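Local coordinates for protein transaminase (PDB 5G0A) that probably transfers amino groups between amines and carbonyl compounds, favouring S-configured amines, with the help of pyridoxal 5'-phosphate, at residues B[248-251]-B[252-256]; B[392-395]-B[396-399]. One frame throughout, in Å; residues are numbered along the deposited sequence.

Contact 1. Residues B[248-251]-B[252-256]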
ATOM      1  N   PRO B 248     -28.814  13.474  -9.630  1.00 44.50           N
ATOM      2  CA  PRO B 248     -30.156  13.189 -10.122  1.00 45.77           C
ATOM      3  C   PRO B 248     -30.913  12.460  -9.027  1.00 45.39           C
ATOM      4  O   PRO B 248     -30.333  11.609  -8.338  1.00 48.16           O
ATOM      5  CB  PRO B 248     -29.904  12.246 -11.301  1.00 45.64           C
ATOM      6  CG  PRO B 248     -28.575  11.619 -11.015  1.00 47.72           C
ATOM      7  CD  PRO B 248     -27.781  12.712 -10.358  1.00 44.38           C
ATOM      8  N   TYR B 249     -32.184  12.800  -8.851  1.00 42.96           N
ATOM      9  CA  TYR B 249     -32.981  12.231  -7.770  1.00 40.12           C
ATOM     10  C   TYR B 249     -32.756  10.736  -7.573  1.00 36.61           C
ATOM     11  O   TYR B 249     -32.795  10.247  -6.454  1.00 36.57           O
ATOM     12  CB  TYR B 249     -34.485  12.476  -7.990  1.00 40.53           C
ATOM     13  CG  TYR B 249     -35.294  11.831  -6.896  1.00 42.32           C
ATOM     14  CD1 TYR B 249     -35.428  12.456  -5.659  1.00 44.08           C
ATOM     15  CD2 TYR B 249     -35.872  10.568  -7.069  1.00 46.04           C
ATOM     16  CE1 TYR B 249     -36.141  11.863  -4.634  1.00 44.72           C
ATOM     17  CE2 TYR B 249     -36.581   9.960  -6.042  1.00 45.47           C
ATOM     18  CZ  TYR B 249     -36.710  10.616  -4.831  1.00 46.59           C
ATOM     19  OH  TYR B 249     -37.411  10.039  -3.797  1.00 47.47           O
ATOM     20  N   GLU B 250     -32.558  10.010  -8.673  1.00 35.02           N
ATOM     21  CA  GLU B 250     -32.551   8.562  -8.637  1.00 34.70           C
ATOM     22  C   GLU B 250     -31.260   7.922  -8.125  1.00 31.36           C
ATOM     23  O   GLU B 250     -31.252   6.746  -7.770  1.00 29.89           O
ATOM     24  CB  GLU B 250     -32.840   8.003 -10.023  1.00 41.21           C
ATOM     25  CG  GLU B 250     -33.992   7.021 -10.019  1.00 48.93           C
ATOM     26  CD  GLU B 250     -35.225   7.598  -9.355  1.00 52.71           C
ATOM     27  OE1 GLU B 250     -35.716   8.635  -9.835  1.00 60.15           O
ATOM     28  OE2 GLU B 250     -35.695   7.022  -8.343  1.00 58.39           O
ATOM     29  N   TYR B 251     -30.180   8.684  -8.138  1.00 30.78           N
ATOM     30  CA  TYR B 251     -28.859   8.145  -7.757  1.00 29.48           C
ATOM     31  C   TYR B 251     -28.831   7.472  -6.373  1.00 28.98           C
ATOM     32  O   TYR B 251     -28.431   6.302  -6.253  1.00 28.23           O
ATOM     33  CB  TYR B 251     -27.781   9.236  -7.879  1.00 29.69           C
ATOM     34  CG  TYR B 251     -26.416   8.716  -7.487  1.00 28.43           C
ATOM     35  CD1 TYR B 251     -25.606   8.051  -8.417  1.00 27.84           C
ATOM     36  CD2 TYR B 251     -25.964   8.842  -6.166  1.00 29.25           C
ATOM     37  CE1 TYR B 251     -24.355   7.541  -8.052  1.00 28.67           C
ATOM     38  CE2 TYR B 251     -24.717   8.348  -5.787  1.00 28.62           C
ATOM     39  CZ  TYR B 251     -23.922   7.707  -6.723  1.00 29.40           C
ATOM     40  OH  TYR B 251     -22.699   7.224  -6.332  1.00 27.48           O
ATOM     41  N   ILE B 252     -29.258   8.198  -5.336  1.00 27.27           N
ATOM     42  CA  ILE B 252     -29.203   7.674  -3.969  1.00 27.51           C
ATOM     43  C   ILE B 252     -30.092   6.433  -3.759  1.00 27.69           C
ATOM     44  O   ILE B 252     -29.631   5.425  -3.233  1.00 27.62           O
ATOM     45  CB  ILE B 252     -29.442   8.793  -2.900  1.00 27.14           C
ATOM     46  CG1 ILE B 252     -28.250   9.776  -2.877  1.00 28.22           C
ATOM     47  CG2 ILE B 252     -29.683   8.185  -1.516  1.00 28.87           C
ATOM     48  CD1 ILE B 252     -26.906   9.147  -2.433  1.00 27.82           C
ATOM     49  N   PRO B 253     -31.365   6.480  -4.199  1.00 28.48           N
ATOM     50  CA  PRO B 253     -32.118   5.234  -4.113  1.00 29.69           C
ATOM     51  C   PRO B 253     -31.440   4.079  -4.858  1.00 29.28           C
ATOM     52  O   PRO B 253     -31.471   2.936  -4.380  1.00 28.09           O
ATOM     53  CB  PRO B 253     -33.489   5.603  -4.745  1.00 29.19           C
ATOM     54  CG  PRO B 253     -33.614   7.067  -4.497  1.00 31.12           C
ATOM     55  CD  PRO B 253     -32.210   7.618  -4.611  1.00 31.11           C
ATOM     56  N   GLN B 254     -30.816   4.368  -5.999  1.00 27.71           N
ATOM     57  CA  GLN B 254     -30.137   3.299  -6.738  1.00 29.59           C
ATOM     58  C   GLN B 254     -28.889   2.770  -6.026  1.00 28.34           C
ATOM     59  O   GLN B 254     -28.593   1.586  -6.093  1.00 28.06           O
ATOM     60  CB  GLN B 254     -29.842   3.713  -8.172  1.00 29.57           C
ATOM     61  CG  GLN B 254     -31.075   3.587  -9.058  1.00 35.61           C
ATOM     62  CD  GLN B 254     -30.770   3.802 -10.535  1.00 36.82           C
ATOM     63  OE1 GLN B 254     -29.639   3.653 -10.991  1.00 36.33           O
ATOM     64  NE2 GLN B 254     -31.808   4.137 -11.296  1.00 41.73           N
ATOM     65  N   ILE B 255     -28.171   3.648  -5.333  1.00 28.67           N
ATOM     66  CA  ILE B 255     -27.026   3.205  -4.533  1.00 28.33           C
ATOM     67  C   ILE B 255     -27.458   2.357  -3.343  1.00 28.14           C
ATOM     68  O   ILE B 255     -26.810   1.356  -3.024  1.00 26.95           O
ATOM     69  CB  ILE B 255     -26.145   4.401  -4.085  1.00 29.11           C
ATOM     70  CG1 ILE B 255     -25.341   4.955  -5.275  1.00 28.86           C
ATOM     71  CG2 ILE B 255     -25.242   4.020  -2.900  1.00 32.10           C
ATOM     72  CD1 ILE B 255     -24.321   4.016  -5.926  1.00 30.38           C
ATOM     73  N   ARG B 256     -28.560   2.738  -2.697  1.00 26.04           N
ATOM     74  CA  ARG B 256     -29.058   1.972  -1.569  1.00 26.32           C
ATOM     75  C   ARG B 256     -29.430   0.552  -2.021  1.00 26.84           C
ATOM     76  O   ARG B 256     -29.072  -0.431  -1.379  1.00 27.16           O
ATOM     77  CB  ARG B 256     -30.250   2.685  -0.904  1.00 24.16           C
ATOM     78  CG  ARG B 256     -30.996   1.830   0.110  1.00 25.94           C
ATOM     79  CD  ARG B 256     -30.265   1.633   1.436  1.00 27.52           C
ATOM     80  NE  ARG B 256     -29.105   0.731   1.336  1.00 27.43           N
ATOM     81  CZ  ARG B 256     -28.322   0.388   2.360  1.00 26.75           C
ATOM     82  NH1 ARG B 256     -28.550   0.837   3.588  1.00 25.02           N
ATOM     83  NH2 ARG B 256     -27.297  -0.435   2.152  1.00 24.62           N
TER
HETATM   84  O   HOH W   1     -30.010  10.983  -5.557  1.00 35.01           O
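Ile-255 sets its CG1 bump on one face of the Tyr-251 ring, toward the rim, where CG1 lies 3.4 Å from Tyr-251 CZ in a CH-pi contact. Tyr-251 turns CG anti to its own N (chi1 180°), which swings the flat ring forward along the helix to the residue one turn on. Isoleucine suits the place because its CG1-CD1 arm is long enough to follow the ring, CD1 coming within 3.6 Å of Tyr-251 OH, which itself bonds to Arg-144. Beside the CD2-CE2 side of the ring, Ile-252 CD1 lies 3.9 Å from Tyr-251 CD2. Across the turn, the Pro-253 ring fills the hollow between two carbonyls, its CD 3.3 Å from Tyr-249 O and 3.4 Å from Glu-250 O; proline, with no N-H to give, is well tolerated in the first turn, where amides commonly lack an intrahelical acceptor. Gln-254 N bonds Glu-250 O at 3.0 Å and Ile-255 N bonds Tyr-251 O at 2.8 Å, while a water bridges Pro-248 O to Ile-252 N. This is the N-terminal start of helix 251-262, led in by a type I turn, with proline in the first turn, a position it is known to favour.

Contact 2. Residues B[392-395]-B[396-399]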
ATOM      1  N   ILE B 392     -22.234  28.658 -12.807  1.00 36.82           N
ATOM      2  CA  ILE B 392     -21.853  29.901 -13.458  1.00 41.14           C
ATOM      3  C   ILE B 392     -21.279  29.563 -14.843  1.00 41.14           C
ATOM      4  O   ILE B 392     -20.432  28.684 -14.976  1.00 40.68           O
ATOM      5  CB  ILE B 392     -20.827  30.687 -12.605  1.00 42.53           C
ATOM      6  CG1 ILE B 392     -21.384  30.990 -11.195  1.00 43.74           C
ATOM      7  CG2 ILE B 392     -20.398  31.984 -13.290  1.00 41.60           C
ATOM      8  CD1 ILE B 392     -22.538  31.982 -11.134  1.00 42.80           C
ATOM      9  N   VAL B 393     -21.772  30.248 -15.869  1.00 43.47           N
ATOM     10  CA  VAL B 393     -21.329  30.001 -17.244  1.00 42.10           C
ATOM     11  C   VAL B 393     -21.122  31.313 -17.994  1.00 42.98           C
ATOM     12  O   VAL B 393     -21.634  32.354 -17.593  1.00 41.89           O
ATOM     13  CB  VAL B 393     -22.352  29.158 -18.038  1.00 42.49           C
ATOM     14  CG1 VAL B 393     -22.440  27.733 -17.496  1.00 43.11           C
ATOM     15  CG2 VAL B 393     -23.719  29.839 -18.050  1.00 38.08           C
ATOM     16  N   ASN B 394     -20.354  31.244 -19.078  1.00 45.38           N
ATOM     17  CA  ASN B 394     -20.242  32.339 -20.035  1.00 46.81           C
ATOM     18  C   ASN B 394     -21.619  32.593 -20.644  1.00 45.48           C
ATOM     19  O   ASN B 394     -22.211  31.697 -21.242  1.00 46.59           O
ATOM     20  CB  ASN B 394     -19.207  31.973 -21.112  1.00 51.32           C
ATOM     21  CG  ASN B 394     -18.940  33.105 -22.099  1.00 53.75           C
ATOM     22  OD1 ASN B 394     -19.821  33.904 -22.407  1.00 53.96           O
ATOM     23  ND2 ASN B 394     -17.714  33.166 -22.606  1.00 53.68           N
ATOM     24  N   ALA B 395     -22.124  33.816 -20.474  1.00 43.19           N
ATOM     25  CA  ALA B 395     -23.499  34.182 -20.846  1.00 47.51           C
ATOM     26  C   ALA B 395     -23.848  33.965 -22.325  1.00 47.73           C
ATOM     27  O   ALA B 395     -25.019  33.774 -22.673  1.00 47.54           O
ATOM     28  CB  ALA B 395     -23.778  35.626 -20.452  1.00 47.89           C
ATOM     29  N   LYS B 396     -22.834  33.992 -23.182  1.00 47.12           N
ATOM     30  CA  LYS B 396     -23.049  33.859 -24.630  1.00 48.58           C
ATOM     31  C   LYS B 396     -23.011  32.403 -25.107  1.00 47.66           C
ATOM     32  O   LYS B 396     -23.679  32.038 -26.076  1.00 49.16           O
ATOM     33  CB  LYS B 396     -22.028  34.702 -25.400  1.00 47.68           C
ATOM     34  CG  LYS B 396     -21.935  36.149 -24.930  1.00 52.41           C
ATOM     35  CD  LYS B 396     -21.119  37.028 -25.874  1.00 56.58           C
ATOM     36  CE  LYS B 396     -22.020  37.923 -26.716  1.00 62.58           C
ATOM     37  NZ  LYS B 396     -21.267  38.986 -27.446  1.00 63.63           N
ATOM     38  N   THR B 397     -22.234  31.578 -24.414  1.00 50.33           N
ATOM     39  CA  THR B 397     -22.039  30.176 -24.786  1.00 50.35           C
ATOM     40  C   THR B 397     -22.825  29.201 -23.910  1.00 50.69           C
ATOM     41  O   THR B 397     -23.059  28.052 -24.300  1.00 48.87           O
ATOM     42  CB  THR B 397     -20.559  29.787 -24.686  1.00 50.87           C
ATOM     43  OG1 THR B 397     -20.144  29.883 -23.319  1.00 54.91           O
ATOM     44  CG2 THR B 397     -19.689  30.703 -25.543  1.00 51.70           C
ATOM     45  N   LYS B 398     -23.210  29.657 -22.719  1.00 52.00           N
ATOM     46  CA  LYS B 398     -23.830  28.802 -21.699  1.00 52.29           C
ATOM     47  C   LYS B 398     -22.938  27.621 -21.289  1.00 52.43           C
ATOM     48  O   LYS B 398     -23.438  26.577 -20.882  1.00 52.21           O
ATOM     49  CB  LYS B 398     -25.228  28.328 -22.138  1.00 56.10           C
ATOM     50  CG  LYS B 398     -26.277  29.436 -22.173  1.00 59.16           C
ATOM     51  CD  LYS B 398     -26.764  29.816 -20.780  1.00 60.73           C
ATOM     52  CE  LYS B 398     -27.677  31.031 -20.835  1.00 62.60           C
ATOM     53  NZ  LYS B 398     -28.202  31.389 -19.488  1.00 64.36           N
ATOM     54  N   THR B 399     -21.621  27.803 -21.413  1.00 49.67           N
ATOM     55  CA  THR B 399     -20.624  26.801 -21.012  1.00 51.32           C
ATOM     56  C   THR B 399     -19.631  27.437 -20.020  1.00 50.25           C
ATOM     57  O   THR B 399     -19.479  28.660 -20.005  1.00 45.54           O
ATOM     58  CB  THR B 399     -19.849  26.230 -22.224  1.00 51.40           C
ATOM     59  OG1 THR B 399     -19.231  27.298 -22.946  1.00 55.75           O
ATOM     60  CG2 THR B 399     -20.770  25.453 -23.157  1.00 50.36           C
TER
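A tight reversal that follows strand 387-392 forms this contact: an alpha turn, closed from Asn-394 O to Lys-398 N, with an Asx turn nested inside it and a G1-like beta bulge at its close. Lys-398 N lies 2.7 Å from Asn-394 O and nearly in line with the carbonyl; Thr-397 N adds a weak bond to the same oxygen at 3.2 Å. Just outside, Asn-394 N donates to Thr-399 O at 2.9 Å, so the main chain of Asn-394 uses both its N-H and its C=O to hold the returning chain. Lys-398 and Thr-399 thereby form the bulge opposite Asn-394.

The Asn-394 amide bends back over the turn, its CG anti to N (chi1 -175°). OD1 accepts Lys-396 N at 3.1 Å in a nearly straight bond (165°), the donor somewhat tilted from the carbonyl plane. Asparagine suits this place because its short side chain puts an acceptor within reach of the backbone N-H two residues on. Thr-397 OG1 lies 3.2 Å from Asn-394 CB. Threonine at 397 and 399 supplies a hydroxyl at each position, and the two bond to each other at 2.8 Å between their OG1 atoms, either of which may donate, on the exposed side of the turn. Val-393, buried, packs CB and its methyls against the backbone of Lys-398 and Thr-399, with CB 3.5 Å from Thr-399 O.

Lys-398 has a positive phi (59°) where glycine is usual in such a bulge, and its NZ bonds Lys-376 O. Several bonds thus converge on one asparagine, which suggests that Asn-394, main chain and side chain together, largely sets the shape of this turn.

In the fold
Contact 1 comes first along the chain, closing at residue 256, and contact 2 opens well over a hundred residues later, at 392. Their centres lie 29 Å apart and their nearest atoms about 17 Å, so they do not touch. The first starts helix 251-262, whose side chains reach Trp-266 on strand 265-269 of the seven-stranded sheet and helix 214-226; the side chain of Ile-252 is about 12 Å from bound PLP. The second leaves strand 387-392, where Ile-392 packs on helices 418-427 and 451-468. Both belong to the class-III aminotransferase fold, contact 1 in the part built round the seven-stranded sheet and contact 2 as a surface turn, so neither bears directly on the other.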